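TOG array regulator of axonemal microtubules protein 1 (Mus musculus, PDB 5DN7) promotes microtubule polymerization and takes part in ciliogenesis, its TOG domains, of which this chain holds the second, interacting with microtubules through HEAT-type repeats. Local coordinates at residues N73-S78 and V113-D118; D186-L191 and F222-T227; Q103-V108 and L132-E137; V65-L70 and H91-R96; E149-K154 and E160-I165. One frame throughout, in Å; residues are numbered along the deposited sequence.

Contact 1: residues N73-S78 and V113-D118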
# COMPACT_ATOMS: atom_id res chain seq x y z
N ASN A 73 -4.10 11.86 12.41
CA ASN A 73 -3.84 11.80 13.81
C ASN A 73 -4.46 10.62 14.52
O ASN A 73 -3.88 10.06 15.39
CB ASN A 73 -4.13 13.13 14.48
CG ASN A 73 -3.18 14.21 14.03
OD1 ASN A 73 -3.60 15.29 13.71
ND2 ASN A 73 -1.91 13.92 14.00
N LEU A 74 -5.65 10.25 14.13
CA LEU A 74 -6.33 9.12 14.76
C LEU A 74 -5.58 7.80 14.52
O LEU A 74 -5.67 6.87 15.32
CB LEU A 74 -7.76 9.02 14.24
CG LEU A 74 -8.69 10.15 14.69
CD1 LEU A 74 -10.06 10.02 14.06
CD2 LEU A 74 -8.80 10.13 16.21
N LEU A 75 -4.83 7.72 13.43
CA LEU A 75 -4.05 6.52 13.14
C LEU A 75 -2.84 6.39 14.06
O LEU A 75 -2.12 5.39 14.01
CB LEU A 75 -3.61 6.50 11.69
CG LEU A 75 -4.74 6.43 10.67
CD1 LEU A 75 -4.17 6.55 9.28
CD2 LEU A 75 -5.54 5.13 10.81
N ASP A 76 -2.60 7.40 14.89
CA ASP A 76 -1.54 7.33 15.90
C ASP A 76 -1.98 6.66 17.19
O ASP A 76 -1.17 6.46 18.09
CB ASP A 76 -1.02 8.73 16.23
CG ASP A 76 -0.16 9.30 15.15
OD1 ASP A 76 0.71 8.56 14.62
OD2 ASP A 76 -0.35 10.50 14.82
N ASP A 77 -3.26 6.35 17.28
CA ASP A 77 -3.81 5.73 18.48
C ASP A 77 -3.06 4.46 18.86
O ASP A 77 -2.69 3.67 17.98
CB ASP A 77 -5.28 5.41 18.30
CG ASP A 77 -6.05 5.53 19.58
OD1 ASP A 77 -6.01 4.59 20.41
OD2 ASP A 77 -6.71 6.57 19.75
N SER A 78 -2.85 4.26 20.16
CA SER A 78 -2.23 3.03 20.65
C SER A 78 -3.16 1.85 20.54
O SER A 78 -2.72 0.71 20.49
CB SER A 78 -1.78 3.17 22.11
OG SER A 78 -0.71 4.10 22.23
N VAL A 113 0.76 4.38 4.78
CA VAL A 113 2.06 3.82 5.07
C VAL A 113 2.27 3.73 6.59
O VAL A 113 2.85 2.75 7.09
CB VAL A 113 3.21 4.65 4.43
CG1 VAL A 113 4.56 4.18 4.98
CG2 VAL A 113 3.17 4.52 2.92
N LYS A 114 1.79 4.74 7.33
CA LYS A 114 1.87 4.69 8.79
C LYS A 114 1.41 3.35 9.41
O LYS A 114 2.08 2.82 10.30
CB LYS A 114 1.06 5.83 9.41
CG LYS A 114 1.14 5.84 10.93
CD LYS A 114 0.22 6.89 11.55
CE LYS A 114 0.67 8.29 11.20
NZ LYS A 114 -0.20 9.32 11.81
N VAL A 115 0.28 2.81 8.96
CA VAL A 115 -0.28 1.61 9.58
C VAL A 115 0.30 0.31 9.01
O VAL A 115 -0.09 -0.77 9.43
CB VAL A 115 -1.83 1.55 9.44
CG1 VAL A 115 -2.46 2.74 10.16
CG2 VAL A 115 -2.27 1.46 7.96
N LEU A 116 1.22 0.39 8.06
CA LEU A 116 1.84 -0.81 7.52
C LEU A 116 2.73 -1.54 8.54
O LEU A 116 3.05 -2.72 8.37
CB LEU A 116 2.67 -0.48 6.29
CG LEU A 116 2.01 0.09 5.03
CD1 LEU A 116 3.10 0.17 3.99
CD2 LEU A 116 0.86 -0.77 4.55
N ALA A 117 3.17 -0.81 9.57
CA ALA A 117 3.97 -1.39 10.63
C ALA A 117 3.14 -2.31 11.50
O ALA A 117 3.69 -3.13 12.25
CB ALA A 117 4.60 -0.30 11.49
N ASP A 118 1.82 -2.16 11.41
CA ASP A 118 0.92 -2.88 12.29
C ASP A 118 0.58 -4.24 11.70
O ASP A 118 -0.08 -4.34 10.66
CB ASP A 118 -0.35 -2.06 12.54
CG ASP A 118 -1.30 -2.72 13.53
OD1 ASP A 118 -0.97 -3.82 14.06
OD2 ASP A 118 -2.37 -2.13 13.81
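In the HEAT-repeat solenoid of this TOG domain, two predicted repeats meet at the edge where their helices turn back, L75 and D76 of the first facing K114 and V115 of the second. Segment 73-78 leaves helix 61-74 through a type I beta turn from L74 to D77, and segment 113-118 follows on from the end of helix 105-114. As in other TOG domains, such turns probably lie along the tubulin-facing edge. K114 bridges the gap. With CG anti to the backbone N (chi1 -179°) and a single bend at chi3 (-66°), its chain runs alongside L75, CD standing 3.9 Å from L75 CB, and brings the ammonium to D76, the two side chains crossing at about a right angle. The salt bridge from K114 NZ to D76 OD1 spans 3.0 Å but is weak as a hydrogen bond; D76 OD2 lies almost as near NZ, at 3.2 Å. The stronger polar partner is the carbonyl oxygen of Y72, and the ring of the same tyrosine makes a cation-pi contact with the lysine. A methionine in place of K114 would probably leave the D76 carboxylate without its positive mate and deprive the Y72 carbonyl of the ammonium that bonds it. Beneath this polar link the contact is apolar, ending in two methyls that approach obliquely, L75 CD2 and V115 CG1, 4.0 Å apart.

Contact 2: residues D186-L191 and F222-T227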
# COMPACT_ATOMS: atom_id res chain seq x y z
N ASP A 186 13.84 -0.06 -8.93
CA ASP A 186 13.35 0.46 -7.66
C ASP A 186 13.20 -0.66 -6.63
O ASP A 186 13.30 -0.42 -5.42
CB ASP A 186 12.00 1.17 -7.84
CG ASP A 186 12.13 2.56 -8.48
OD1 ASP A 186 13.25 3.13 -8.51
OD2 ASP A 186 11.08 3.10 -8.92
N LEU A 187 12.97 -1.89 -7.09
CA LEU A 187 12.70 -3.00 -6.17
C LEU A 187 13.96 -3.79 -5.83
O LEU A 187 14.01 -4.46 -4.82
CB LEU A 187 11.65 -3.95 -6.76
CG LEU A 187 10.18 -3.56 -6.61
CD1 LEU A 187 9.33 -4.55 -7.37
CD2 LEU A 187 9.77 -3.54 -5.13
N ALA A 188 14.96 -3.71 -6.70
CA ALA A 188 16.20 -4.47 -6.50
C ALA A 188 16.88 -4.26 -5.12
O ALA A 188 17.49 -5.20 -4.63
CB ALA A 188 17.18 -4.13 -7.62
N PRO A 189 16.77 -3.07 -4.50
CA PRO A 189 17.41 -2.97 -3.18
C PRO A 189 16.78 -3.88 -2.12
O PRO A 189 17.44 -4.24 -1.14
CB PRO A 189 17.20 -1.50 -2.79
CG PRO A 189 17.09 -0.80 -4.10
CD PRO A 189 16.38 -1.74 -5.00
N ALA A 190 15.53 -4.26 -2.32
CA ALA A 190 14.88 -5.14 -1.36
C ALA A 190 15.48 -6.56 -1.44
O ALA A 190 15.40 -7.34 -0.48
CB ALA A 190 13.39 -5.16 -1.60
N LEU A 191 16.09 -6.87 -2.57
CA LEU A 191 16.75 -8.16 -2.76
C LEU A 191 17.94 -8.31 -1.81
O LEU A 191 18.32 -9.42 -1.48
CB LEU A 191 17.23 -8.33 -4.20
CG LEU A 191 16.17 -8.54 -5.30
CD1 LEU A 191 16.80 -8.56 -6.66
CD2 LEU A 191 15.48 -9.85 -5.05
N PHE A 222 18.42 -8.92 -14.67
CA PHE A 222 19.79 -9.19 -14.25
C PHE A 222 20.64 -7.90 -14.14
O PHE A 222 21.54 -7.81 -13.29
CB PHE A 222 20.44 -10.20 -15.19
CG PHE A 222 19.71 -11.52 -15.23
CD1 PHE A 222 19.09 -12.01 -14.09
CD2 PHE A 222 19.63 -12.26 -16.40
CE1 PHE A 222 18.41 -13.23 -14.12
CE2 PHE A 222 18.95 -13.47 -16.43
CZ PHE A 222 18.34 -13.95 -15.28
N LYS A 223 20.36 -6.91 -14.96
CA LYS A 223 20.98 -5.63 -14.78
C LYS A 223 20.55 -4.99 -13.47
O LYS A 223 21.35 -4.43 -12.79
CB LYS A 223 20.66 -4.71 -15.94
CG LYS A 223 21.07 -5.28 -17.28
CD LYS A 223 21.27 -4.24 -18.35
CE LYS A 223 20.39 -4.48 -19.55
NZ LYS A 223 19.67 -3.23 -19.90
N ALA A 224 19.27 -5.08 -13.15
CA ALA A 224 18.77 -4.60 -11.87
C ALA A 224 19.52 -5.27 -10.71
O ALA A 224 19.92 -4.59 -9.77
CB ALA A 224 17.27 -4.86 -11.74
N VAL A 225 19.69 -6.59 -10.77
CA VAL A 225 20.44 -7.29 -9.75
C VAL A 225 21.89 -6.77 -9.72
O VAL A 225 22.51 -6.68 -8.66
CB VAL A 225 20.44 -8.83 -9.97
CG1 VAL A 225 21.37 -9.54 -8.96
CG2 VAL A 225 19.00 -9.41 -9.91
N ASP A 226 22.42 -6.42 -10.89
CA ASP A 226 23.80 -5.93 -10.93
C ASP A 226 23.93 -4.62 -10.16
O ASP A 226 24.95 -4.39 -9.54
CB ASP A 226 24.28 -5.72 -12.36
CG ASP A 226 24.76 -7.01 -12.99
OD1 ASP A 226 25.14 -7.93 -12.23
OD2 ASP A 226 24.75 -7.09 -14.23
N THR A 227 22.91 -3.76 -10.21
CA THR A 227 22.99 -2.51 -9.46
C THR A 227 23.03 -2.66 -7.92
O THR A 227 23.29 -1.68 -7.20
CB THR A 227 21.81 -1.56 -9.81
OG1 THR A 227 20.60 -2.03 -9.21
CG2 THR A 227 21.64 -1.46 -11.30
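A close meeting of mainly apolar side chains, A188 and L191 with A224 and V225, joins the end of helix 180-187, in a predicted HEAT repeat, to helix 219-226, toward the C-terminal end of the TOG domain. Small side chains set the spacing: the CA atoms of A188 and A224 are only 6.0 Å apart, and their CB methyls face each other at 4.2 Å. The A188 methyl comes nearer still to the backbone, with CB 3.5 Å from A224 O. That same carbonyl oxygen accepts a hydrogen bond from T227 OG1 at 2.7 Å, in the carbonyl plane and on a lone pair, so T227 folds its hydroxyl back onto the backbone three residues earlier, beside the alanine. Next to the alanines, L191 and V225 cross at about a right angle. The valine holds CG2 anti to its carbonyl carbon, and this branch meets L191 CD1 at 4.0 Å. F185, three residues before A188 on the contact's own helix 180-187, packs against A224 and T227. Two further helices flank the contact: L191 rests on A202, L203 and F206 of helix 196-213, while V241 of helix 237-246 touches both L191 and V225.

Contact 3: residues Q103-V108 and L132-E137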
# COMPACT_ATOMS: atom_id res chain seq x y z
N GLN A 103 -6.36 14.67 -5.85
CA GLN A 103 -5.93 15.82 -5.11
C GLN A 103 -5.34 15.40 -3.81
O GLN A 103 -4.55 16.11 -3.25
CB GLN A 103 -7.11 16.76 -4.85
CG GLN A 103 -6.76 17.97 -4.04
CD GLN A 103 -5.66 18.80 -4.70
OE1 GLN A 103 -5.84 19.31 -5.75
NE2 GLN A 103 -4.51 18.90 -4.06
N PHE A 104 -5.73 14.25 -3.27
CA PHE A 104 -5.14 13.97 -1.96
C PHE A 104 -4.25 12.73 -1.89
O PHE A 104 -4.12 12.09 -0.83
CB PHE A 104 -6.26 13.83 -0.92
CG PHE A 104 -7.14 15.02 -0.82
CD1 PHE A 104 -6.75 16.11 -0.07
CD2 PHE A 104 -8.34 15.07 -1.49
CE1 PHE A 104 -7.55 17.22 0.02
CE2 PHE A 104 -9.15 16.18 -1.42
CZ PHE A 104 -8.75 17.26 -0.65
N LEU A 105 -3.62 12.40 -3.01
CA LEU A 105 -2.86 11.17 -3.13
C LEU A 105 -1.73 11.05 -2.09
O LEU A 105 -1.52 9.98 -1.48
CB LEU A 105 -2.28 11.08 -4.53
CG LEU A 105 -1.75 9.72 -4.95
CD1 LEU A 105 -2.86 8.70 -4.82
CD2 LEU A 105 -1.21 9.81 -6.38
N GLY A 106 -1.02 12.15 -1.90
CA GLY A 106 0.11 12.22 -0.99
C GLY A 106 -0.25 11.95 0.46
O GLY A 106 0.31 11.03 1.07
N PRO A 107 -1.15 12.77 1.02
CA PRO A 107 -1.69 12.56 2.36
C PRO A 107 -2.30 11.17 2.58
O PRO A 107 -2.00 10.54 3.59
CB PRO A 107 -2.78 13.64 2.46
CG PRO A 107 -2.27 14.74 1.64
CD PRO A 107 -1.52 14.09 0.49
N VAL A 108 -3.13 10.69 1.66
CA VAL A 108 -3.75 9.38 1.85
C VAL A 108 -2.66 8.30 1.87
O VAL A 108 -2.71 7.38 2.69
CB VAL A 108 -4.82 9.07 0.78
CG1 VAL A 108 -5.31 7.62 0.89
CG2 VAL A 108 -6.00 10.02 0.93
N LEU A 132 -5.70 -0.45 -3.30
CA LEU A 132 -6.27 -0.91 -4.55
C LEU A 132 -7.21 0.14 -5.12
O LEU A 132 -7.23 0.36 -6.35
CB LEU A 132 -7.01 -2.24 -4.38
CG LEU A 132 -6.05 -3.42 -4.25
CD1 LEU A 132 -6.72 -4.68 -3.66
CD2 LEU A 132 -5.41 -3.71 -5.60
N LYS A 133 -7.98 0.80 -4.25
CA LYS A 133 -8.81 1.91 -4.74
C LYS A 133 -7.94 3.02 -5.38
O LYS A 133 -8.23 3.50 -6.50
CB LYS A 133 -9.66 2.48 -3.60
CG LYS A 133 -10.80 3.37 -4.08
CD LYS A 133 -11.74 2.58 -5.00
CE LYS A 133 -12.91 3.40 -5.50
NZ LYS A 133 -14.04 2.48 -5.90
N LEU A 134 -6.88 3.40 -4.67
CA LEU A 134 -5.95 4.41 -5.18
C LEU A 134 -5.44 4.02 -6.56
O LEU A 134 -5.47 4.83 -7.48
CB LEU A 134 -4.76 4.62 -4.24
CG LEU A 134 -4.99 5.30 -2.88
CD1 LEU A 134 -3.66 5.48 -2.16
CD2 LEU A 134 -5.73 6.63 -3.02
N MET A 135 -4.98 2.78 -6.70
CA MET A 135 -4.47 2.34 -8.00
C MET A 135 -5.53 2.39 -9.08
O MET A 135 -5.23 2.69 -10.24
CB MET A 135 -3.92 0.93 -7.92
CG MET A 135 -2.68 0.84 -7.11
SD MET A 135 -2.22 -0.86 -6.89
CE MET A 135 -0.84 -0.53 -5.80
N LYS A 136 -6.76 2.04 -8.71
CA LYS A 136 -7.86 2.09 -9.64
C LYS A 136 -8.10 3.52 -10.13
O LYS A 136 -8.43 3.74 -11.29
CB LYS A 136 -9.13 1.55 -8.99
CG LYS A 136 -10.31 1.43 -9.96
CD LYS A 136 -11.64 1.62 -9.25
CE LYS A 136 -11.72 0.78 -7.98
NZ LYS A 136 -11.39 -0.66 -8.20
N GLU A 137 -7.93 4.50 -9.24
CA GLU A 137 -8.29 5.88 -9.55
C GLU A 137 -7.19 6.67 -10.27
O GLU A 137 -7.47 7.40 -11.22
CB GLU A 137 -8.71 6.61 -8.27
CG GLU A 137 -10.06 6.15 -7.71
CD GLU A 137 -11.21 6.37 -8.70
OE1 GLU A 137 -12.00 5.42 -8.92
OE2 GLU A 137 -11.31 7.49 -9.25
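L134 reaches from helix 121-138 with both of its methyls toward L105 and V108, which stand one turn apart on helix 105-114, and the fork of the leucine is what defines the contact. CD2 is the shared branch: it lies 4.0 Å from L105 CD1 and 4.1 Å from V108 CG1. CD1 of L134 also meets V108 CG1, again at 4.1 Å, so the valine meets both prongs about equally, while L105 lies nearer to CD2. Each of the two pairs meets at a slant rather than end-on. L105 leaves its helix at an angle to the partner, but with CG turned away from the backbone N (chi1 -166°) its CD1 is carried across to the leucine; V108 already points at the other helix and needs only its CG1. All three side chains are buried, and the distances are those of ordinary van der Waals packing, without any polar group to fix the orientation. Between the two segments the contact is dispersive, burying 140 Å² in all. The start of the helix is tied to the preceding repeat: F104, at the N-cap position, packs on L64, V65 and I68 of helix 61-74. On the following side, L105 also touches R142 and L146 of helix 140-148. Two roughly antiparallel helices joined by a short connection, with apolar side chains between them, form a HEAT repeat, and both segments fall within one predicted repeat of this TOG domain.

Contact 4: residues V65-L70 and H91-R96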
# COMPACT_ATOMS: atom_id res chain seq x y z
N VAL A 65 -8.91 18.84 3.70
CA VAL A 65 -7.55 18.79 4.23
C VAL A 65 -7.57 18.65 5.75
O VAL A 65 -6.83 17.82 6.34
CB VAL A 65 -6.73 20.05 3.84
CG1 VAL A 65 -5.37 20.06 4.52
CG2 VAL A 65 -6.55 20.13 2.33
N GLY A 66 -8.42 19.45 6.40
CA GLY A 66 -8.57 19.32 7.84
C GLY A 66 -9.00 17.92 8.27
O GLY A 66 -8.38 17.30 9.14
N PHE A 67 -10.05 17.41 7.64
CA PHE A 67 -10.62 16.10 7.93
C PHE A 67 -9.57 14.99 7.80
O PHE A 67 -9.40 14.16 8.70
CB PHE A 67 -11.79 15.83 6.98
CG PHE A 67 -12.59 14.59 7.33
CD1 PHE A 67 -13.21 14.47 8.56
CD2 PHE A 67 -12.75 13.58 6.41
CE1 PHE A 67 -13.95 13.34 8.87
CE2 PHE A 67 -13.49 12.46 6.72
CZ PHE A 67 -14.09 12.34 7.95
N ILE A 68 -8.88 14.99 6.67
CA ILE A 68 -7.86 14.00 6.42
C ILE A 68 -6.75 14.11 7.47
O ILE A 68 -6.23 13.10 7.94
CB ILE A 68 -7.29 14.13 4.99
CG1 ILE A 68 -8.30 13.60 3.97
CG2 ILE A 68 -5.99 13.36 4.85
CD1 ILE A 68 -8.08 14.08 2.56
N SER A 69 -6.44 15.35 7.87
CA SER A 69 -5.45 15.59 8.93
C SER A 69 -5.87 14.93 10.25
O SER A 69 -5.08 14.24 10.93
CB SER A 69 -5.27 17.10 9.09
OG SER A 69 -4.23 17.42 10.00
N LEU A 70 -7.14 15.11 10.60
CA LEU A 70 -7.74 14.45 11.75
C LEU A 70 -7.59 12.92 11.69
O LEU A 70 -7.14 12.28 12.65
CB LEU A 70 -9.22 14.81 11.86
CG LEU A 70 -9.93 14.14 13.01
CD1 LEU A 70 -9.33 14.63 14.32
CD2 LEU A 70 -11.42 14.42 12.96
N HIS A 91 -11.06 4.71 4.12
CA HIS A 91 -11.46 3.95 2.95
C HIS A 91 -12.75 4.50 2.37
O HIS A 91 -12.87 4.70 1.15
CB HIS A 91 -11.66 2.47 3.27
CG HIS A 91 -12.10 1.65 2.10
ND1 HIS A 91 -12.98 0.60 2.20
CD2 HIS A 91 -11.77 1.75 0.78
CE1 HIS A 91 -13.18 0.08 1.00
NE2 HIS A 91 -12.46 0.77 0.12
N LEU A 92 -13.73 4.72 3.25
CA LEU A 92 -15.02 5.22 2.79
C LEU A 92 -14.86 6.60 2.16
O LEU A 92 -15.42 6.89 1.11
CB LEU A 92 -16.02 5.26 3.95
CG LEU A 92 -17.40 5.84 3.62
CD1 LEU A 92 -17.99 5.12 2.42
CD2 LEU A 92 -18.31 5.67 4.82
N LEU A 93 -14.05 7.45 2.80
CA LEU A 93 -13.79 8.79 2.28
C LEU A 93 -13.21 8.70 0.87
O LEU A 93 -13.68 9.37 -0.04
CB LEU A 93 -12.84 9.56 3.20
CG LEU A 93 -12.32 10.90 2.66
CD1 LEU A 93 -13.44 11.93 2.47
CD2 LEU A 93 -11.20 11.47 3.54
N VAL A 94 -12.19 7.86 0.72
CA VAL A 94 -11.58 7.62 -0.58
C VAL A 94 -12.65 7.21 -1.59
O VAL A 94 -12.68 7.71 -2.71
CB VAL A 94 -10.51 6.51 -0.51
CG1 VAL A 94 -10.17 6.01 -1.90
CG2 VAL A 94 -9.27 7.03 0.20
N ILE A 95 -13.52 6.30 -1.20
CA ILE A 95 -14.62 5.91 -2.03
C ILE A 95 -15.48 7.10 -2.47
O ILE A 95 -15.72 7.27 -3.62
CB ILE A 95 -15.53 4.87 -1.37
CG1 ILE A 95 -14.82 3.56 -1.13
CG2 ILE A 95 -16.74 4.63 -2.23
CD1 ILE A 95 -13.86 3.19 -2.21
N ARG A 96 -15.94 7.90 -1.52
CA ARG A 96 -16.79 9.02 -1.81
C ARG A 96 -16.09 10.06 -2.69
O ARG A 96 -16.70 10.69 -3.52
CB ARG A 96 -17.28 9.68 -0.53
CG ARG A 96 -17.98 8.78 0.46
CD ARG A 96 -19.28 8.22 -0.05
NE ARG A 96 -20.31 9.22 -0.16
CZ ARG A 96 -21.44 9.07 -0.83
NH1 ARG A 96 -21.72 7.93 -1.43
NH2 ARG A 96 -22.31 10.04 -0.88
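F67 lays the edge of its ring beside L93, whose CD2 methyl sits near the ring plane rather than over a face. The two side chains run antiparallel alongside one another, each reaching toward the other's helix, and L93 CD2 meets F67 CD2 at 3.9 Å and F67 CE2 at 4.0 Å. The same methyl serves a second partner. I68, next along helix 61-74, approaches at about a right angle, and its CG1 comes within 3.6 Å of L93 CD2, the shortest distance between the two segments; its terminal CD1 lies slightly farther off, at 4.2 Å. One leucine branch is thus wedged between an aromatic edge and an aliphatic chain. Rotamers make this possible: F67 swings its ring across with CG anti to the backbone N (chi1 -171°), whereas I68 directs CG1 away from its carbonyl carbon (chi1 -74°) and so turns toward the leucine a branch that its CB alone would not have aimed there. All three residues are buried, and the contact is entirely apolar. Around it, L51 of helix 40-52 packs against both F67 and L93, with L47 adding to the cover on the phenylalanine. I22, in a loop, also touches F67. The two helices, 61-74 and 80-97, run in roughly opposite directions within one predicted repeat, the helical hairpin from which a HEAT solenoid such as a TOG domain is built.

Contact 5: residues E149-K154 and E160-I165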
# COMPACT_ATOMS: atom_id res chain seq x y z
N GLU A 149 9.24 4.95 -2.56
CA GLU A 149 10.13 5.78 -1.80
C GLU A 149 10.26 5.28 -0.35
O GLU A 149 11.24 5.54 0.29
CB GLU A 149 9.76 7.25 -1.89
CG GLU A 149 10.24 7.90 -3.18
CD GLU A 149 9.72 9.30 -3.45
OE1 GLU A 149 9.90 10.20 -2.63
OE2 GLU A 149 9.13 9.52 -4.52
N ASN A 150 9.29 4.51 0.12
CA ASN A 150 9.31 4.04 1.50
C ASN A 150 10.07 2.76 1.69
O ASN A 150 10.01 2.14 2.75
CB ASN A 150 7.90 3.86 2.03
CG ASN A 150 7.18 5.16 2.15
OD1 ASN A 150 7.27 5.82 3.19
ND2 ASN A 150 6.46 5.56 1.09
N LEU A 151 10.81 2.35 0.66
CA LEU A 151 11.81 1.31 0.86
C LEU A 151 12.98 1.77 1.72
O LEU A 151 13.81 0.95 2.11
CB LEU A 151 12.33 0.80 -0.48
CG LEU A 151 11.46 -0.26 -1.14
CD1 LEU A 151 12.22 -0.85 -2.34
CD2 LEU A 151 11.02 -1.36 -0.16
N LYS A 152 13.08 3.07 1.98
CA LYS A 152 14.13 3.55 2.88
C LYS A 152 13.58 3.73 4.30
O LYS A 152 14.25 4.26 5.17
CB LYS A 152 14.73 4.86 2.36
CG LYS A 152 13.80 6.07 2.38
CD LYS A 152 14.55 7.36 1.97
CE LYS A 152 14.56 7.58 0.46
NZ LYS A 152 13.19 7.47 -0.17
N HIS A 153 12.37 3.26 4.55
CA HIS A 153 11.76 3.34 5.87
C HIS A 153 12.46 2.48 6.90
O HIS A 153 12.87 1.39 6.60
CB HIS A 153 10.30 3.01 5.80
CG HIS A 153 9.51 3.44 6.98
ND1 HIS A 153 9.56 2.81 8.13
CD2 HIS A 153 8.61 4.46 7.14
CE1 HIS A 153 8.77 3.40 8.97
NE2 HIS A 153 8.19 4.41 8.37
N LYS A 154 12.61 2.97 8.11
CA LYS A 154 13.36 2.20 9.12
C LYS A 154 12.62 0.97 9.69
O LYS A 154 13.24 0.10 10.30
CB LYS A 154 13.80 3.10 10.27
CG LYS A 154 12.70 3.55 11.22
CD LYS A 154 13.35 4.22 12.41
CE LYS A 154 12.35 4.72 13.42
NZ LYS A 154 13.06 5.49 14.48
N GLU A 160 8.64 -4.55 3.78
CA GLU A 160 8.04 -5.82 3.38
C GLU A 160 6.69 -5.61 2.67
O GLU A 160 6.48 -6.13 1.59
CB GLU A 160 7.85 -6.72 4.59
CG GLU A 160 7.59 -8.18 4.22
CD GLU A 160 7.03 -9.03 5.39
OE1 GLU A 160 7.28 -8.72 6.58
OE2 GLU A 160 6.35 -10.04 5.09
N GLU A 161 5.81 -4.84 3.31
CA GLU A 161 4.49 -4.54 2.77
C GLU A 161 4.51 -3.65 1.53
O GLU A 161 3.63 -3.78 0.69
CB GLU A 161 3.64 -3.89 3.84
CG GLU A 161 3.17 -4.90 4.87
CD GLU A 161 2.36 -6.02 4.22
OE1 GLU A 161 1.13 -5.85 4.04
OE2 GLU A 161 2.94 -7.08 3.90
N VAL A 162 5.49 -2.75 1.42
CA VAL A 162 5.69 -2.02 0.17
C VAL A 162 5.90 -3.01 -0.96
O VAL A 162 5.25 -2.94 -2.02
CB VAL A 162 6.90 -1.06 0.25
CG1 VAL A 162 7.29 -0.59 -1.15
CG2 VAL A 162 6.58 0.13 1.15
N VAL A 163 6.82 -3.96 -0.73
CA VAL A 163 7.06 -4.95 -1.77
C VAL A 163 5.79 -5.79 -2.06
O VAL A 163 5.45 -6.04 -3.22
CB VAL A 163 8.22 -5.90 -1.40
CG1 VAL A 163 8.53 -6.84 -2.57
CG2 VAL A 163 9.44 -5.11 -1.03
N ASN A 164 5.06 -6.18 -1.02
CA ASN A 164 3.87 -7.00 -1.27
C ASN A 164 2.78 -6.24 -2.03
O ASN A 164 2.05 -6.82 -2.83
CB ASN A 164 3.28 -7.54 0.04
CG ASN A 164 4.06 -8.73 0.60
OD1 ASN A 164 4.62 -9.55 -0.14
ND2 ASN A 164 4.10 -8.84 1.92
N ILE A 165 2.66 -4.94 -1.76
CA ILE A 165 1.68 -4.11 -2.45
C ILE A 165 2.09 -3.96 -3.92
O ILE A 165 1.23 -3.91 -4.81
CB ILE A 165 1.52 -2.74 -1.75
CG1 ILE A 165 0.80 -2.92 -0.41
CG2 ILE A 165 0.74 -1.75 -2.60
CD1 ILE A 165 0.93 -1.67 0.52
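L151 supplies the tight half of this contact by pushing one methyl, CD2, onto two consecutive valines of helix 156-172. It meets V162 CG1 obliquely at 3.9 Å and V163 CG2 at 4.2 Å. Here the loop 149-154, which joins the helices of one predicted HEAT repeat, folds back on the helix it leads into. N150 covers less surface: its CB meets V162 CG2 at 4.1 Å, while its amide turns off to bond the carbonyl of L147. Farther out the loop is held by its own chain on the solvent side, where the exposed lysine K152 curls round to give NZ to E149 O at 2.8 Å. The helix has a polar pair of its own, and it is buried: N164 ND2 donates to E161 OE2 at 2.9 Å, nearly straight (166°) and in the amide plane, and the remaining side-chain oxygens bond to tyrosines, E161 OE1 to Y127 OH and N164 OD1 to Y261 OH. Around the contact, L148 of helix 140-148 touches V162, and A201 and A205 of helix 196-213 pack on V163; one turn on from V162, I165 rests against helix 121-138.

How the contacts relate
Contacts 3 and 4 are fully buried and apolar; each pairs the two helices of one predicted HEAT repeat, and they touch each other through K133 with V94 and I95. Contact 1 shares helix 61-74 with contact 4 and helix 105-114 with contact 3, but it bridges different repeats at the turns, and there a salt bridge at the surface accompanies the apolar packing. Contact 5 is also partly buried, near the chain centre, its loop edge facing solvent; it touches contact 1 through L116 with E161 and I165. Contact 2, buried although its centre lies about 21 Å from the centre of the chain, combines small alanines with a leucine–valine pair and touches contact 5 through A190 and V163.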